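Local coordinates for protein phosphotriesterase, putative (Deinococcus radiodurans, PDB 4J35) that probably hydrolyses lactones with a pair of divalent metal ions, and was engineered toward organophosphate hydrolysis, at residues A[20-25]-A[62-67]. The protein carries 7 engineered substitutions. Residues are numbered along the deposited sequence; the frame is centred on the assembly and turned at random.
With CO (cobalt (II) ion), chain C.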
loop_
_atom_site.group_PDB
_atom_site.type_symbol
_atom_site.label_atom_id
_atom_site.label_comp_id
_atom_site.label_asym_id
_atom_site.label_seq_id
_atom_site.Cartn_x
_atom_site.Cartn_y
_atom_site.Cartn_z
ATOM N N PRO A 20 2.923 -4.549 -4.262
ATOM C CA PRO A 20 2.930 -4.276 -2.822
ATOM C C PRO A 20 1.996 -3.154 -2.298
ATOM O O PRO A 20 1.997 -2.853 -1.102
ATOM C CB PRO A 20 4.415 -3.931 -2.568
ATOM C CG PRO A 20 4.788 -3.147 -3.771
ATOM C CD PRO A 20 4.038 -3.878 -4.960
ATOM N N HIS A 21 1.165 -2.549 -3.163
ATOM C CA HIS A 21 0.236 -1.530 -2.697
ATOM C C HIS A 21 -0.898 -1.395 -3.709
ATOM O O HIS A 21 -0.738 -0.690 -4.696
ATOM C CB HIS A 21 0.868 -0.151 -2.546
ATOM C CG HIS A 21 -0.003 0.844 -1.850
ATOM N ND1 HIS A 21 0.412 1.566 -0.741
ATOM C CD2 HIS A 21 -1.265 1.270 -2.100
ATOM C CE1 HIS A 21 -0.558 2.366 -0.348
ATOM N NE2 HIS A 21 -1.565 2.243 -1.204
ATOM N N GLU A 22 -2.021 -2.002 -3.364
ATOM C CA GLU A 22 -3.232 -1.972 -4.208
ATOM C C GLU A 22 -4.451 -2.003 -3.299
ATOM O O GLU A 22 -4.340 -2.267 -2.112
ATOM C CB GLU A 22 -3.233 -3.206 -5.126
ATOM C CG GLU A 22 -1.989 -3.484 -5.980
ATOM C CD GLU A 22 -1.750 -2.457 -7.077
ATOM O OE1 GLU A 22 -2.773 -1.840 -7.526
ATOM O OE2 GLU A 22 -0.558 -2.295 -7.487
ATOM N N HIS A 23 -5.643 -1.792 -3.868
ATOM C CA HIS A 23 -6.887 -1.769 -3.111
ATOM C C HIS A 23 -7.915 -2.649 -3.863
ATOM O O HIS A 23 -8.450 -2.222 -4.866
ATOM C CB HIS A 23 -7.364 -0.300 -2.940
ATOM C CG HIS A 23 -6.415 0.532 -2.105
ATOM N ND1 HIS A 23 -6.325 0.363 -0.741
ATOM C CD2 HIS A 23 -5.483 1.471 -2.427
ATOM C CE1 HIS A 23 -5.407 1.180 -0.253
ATOM N NE2 HIS A 23 -4.840 1.831 -1.251
ATOM N N VAL A 24 -8.167 -3.876 -3.381
ATOM C CA VAL A 24 -9.185 -4.746 -4.026
ATOM C C VAL A 24 -10.559 -4.040 -3.976
ATOM O O VAL A 24 -11.224 -3.891 -5.005
ATOM C CB VAL A 24 -9.244 -6.157 -3.377
ATOM C CG1 VAL A 24 -10.329 -7.028 -4.044
ATOM C CG2 VAL A 24 -7.873 -6.864 -3.469
ATOM N N ILE A 25 -10.989 -3.621 -2.797
ATOM C CA ILE A 25 -12.091 -2.668 -2.679
ATOM C C ILE A 25 -11.662 -1.449 -1.864
ATOM O O ILE A 25 -10.703 -1.495 -1.102
ATOM C CB ILE A 25 -13.346 -3.290 -2.048
ATOM C CG1 ILE A 25 -13.078 -3.662 -0.591
ATOM C CG2 ILE A 25 -13.801 -4.486 -2.849
ATOM C CD1 ILE A 25 -14.257 -4.404 0.070
ATOM N N GLN A 62 1.701 -13.326 -8.317
ATOM C CA GLN A 62 1.122 -14.303 -7.398
ATOM C C GLN A 62 0.646 -13.736 -6.071
ATOM O O GLN A 62 -0.043 -14.440 -5.316
ATOM C CB GLN A 62 2.129 -15.400 -7.106
ATOM C CG GLN A 62 2.440 -16.240 -8.357
ATOM C CD GLN A 62 3.559 -17.186 -8.114
ATOM O OE1 GLN A 62 4.671 -16.969 -8.590
ATOM N NE2 GLN A 62 3.290 -18.242 -7.349
ATOM N N THR A 63 1.037 -12.502 -5.768
ATOM C CA THR A 63 0.636 -11.860 -4.513
ATOM C C THR A 63 0.373 -10.386 -4.687
ATOM O O THR A 63 1.051 -9.709 -5.461
ATOM C CB THR A 63 1.779 -11.992 -3.480
ATOM O OG1 THR A 63 2.180 -13.360 -3.391
ATOM C CG2 THR A 63 1.369 -11.460 -2.096
ATOM N N VAL A 64 -0.638 -9.896 -3.979
ATOM C CA VAL A 64 -0.931 -8.476 -3.879
ATOM C C VAL A 64 -0.993 -8.105 -2.385
ATOM O O VAL A 64 -1.525 -8.861 -1.584
ATOM C CB VAL A 64 -2.292 -8.125 -4.520
ATOM C CG1 VAL A 64 -2.740 -6.728 -4.142
ATOM C CG2 VAL A 64 -2.221 -8.250 -6.017
ATOM N N VAL A 65 -0.438 -6.952 -2.038
ATOM C CA VAL A 65 -0.575 -6.392 -0.698
ATOM C C VAL A 65 -1.707 -5.379 -0.742
ATOM O O VAL A 65 -1.618 -4.343 -1.389
ATOM C CB VAL A 65 0.724 -5.730 -0.224
ATOM C CG1 VAL A 65 0.566 -5.073 1.120
ATOM C CG2 VAL A 65 1.828 -6.794 -0.164
ATOM N N ASP A 66 -2.797 -5.719 -0.093
ATOM C CA ASP A 66 -3.904 -4.788 -0.006
ATOM C C ASP A 66 -3.654 -3.799 1.114
ATOM O O ASP A 66 -3.579 -4.199 2.294
ATOM C CB ASP A 66 -5.191 -5.538 0.239
ATOM C CG ASP A 66 -6.393 -4.622 0.209
ATOM O OD1 ASP A 66 -6.617 -3.847 1.151
ATOM O OD2 ASP A 66 -7.144 -4.661 -0.770
ATOM N N ALA A 67 -3.583 -2.513 0.772
ATOM C CA ALA A 67 -3.137 -1.473 1.723
ATOM C C ALA A 67 -4.299 -0.715 2.357
ATOM O O ALA A 67 -4.126 0.320 2.978
ATOM C CB ALA A 67 -2.235 -0.510 1.000
HETATM CO CO CO C . -3.467 3.235 -1.246
HETATM O O HOH W 1 -9.723 -4.007 -0.150
#
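E22 and D66 form a parallel beta bridge between neighbouring strands of the TIM barrel, joined through helix 42-58 in a beta-alpha-beta unit. Two backbone bonds secure it: E22 N donates to V65 O at 3.1 Å, and A67 N donates to E22 O at 3.0 Å. The CA-H of D66 also meets E22 O.

Past the bridge, the D66 carboxylate takes over from the backbone. The D66 side chain leaves trans to N (chi1 -175°), which brings OD2 to V24 N, 2.9 Å away in a nearly straight bond (163°). A water links the same oxygen to I25 N, while OD1 pairs with T68 OG1, which also holds H23 ND1.

Carbon contacts flank the bridge. V64 CG1 packs against E22 CB at 3.7 Å, and A67 CB sits over the centre of one face of the H21 ring, 3.5 Å from its centroid, a CH-pi contact. V65 CB lies 3.3 Å from P20 O, a buried carbonyl oxygen with no hydrogen-bond partner in the model.

H21 NE2 and H23 NE2 bind the same cobalt ion, at 2.1 and 2.0 Å, together with D264 and the modified residue 143. Segment 62-67 thus supplies a second shell: A67 backs the H21 ring, while D66 holds the chain after H23 through V24 N and, through T68, probably steadies the H23 ring.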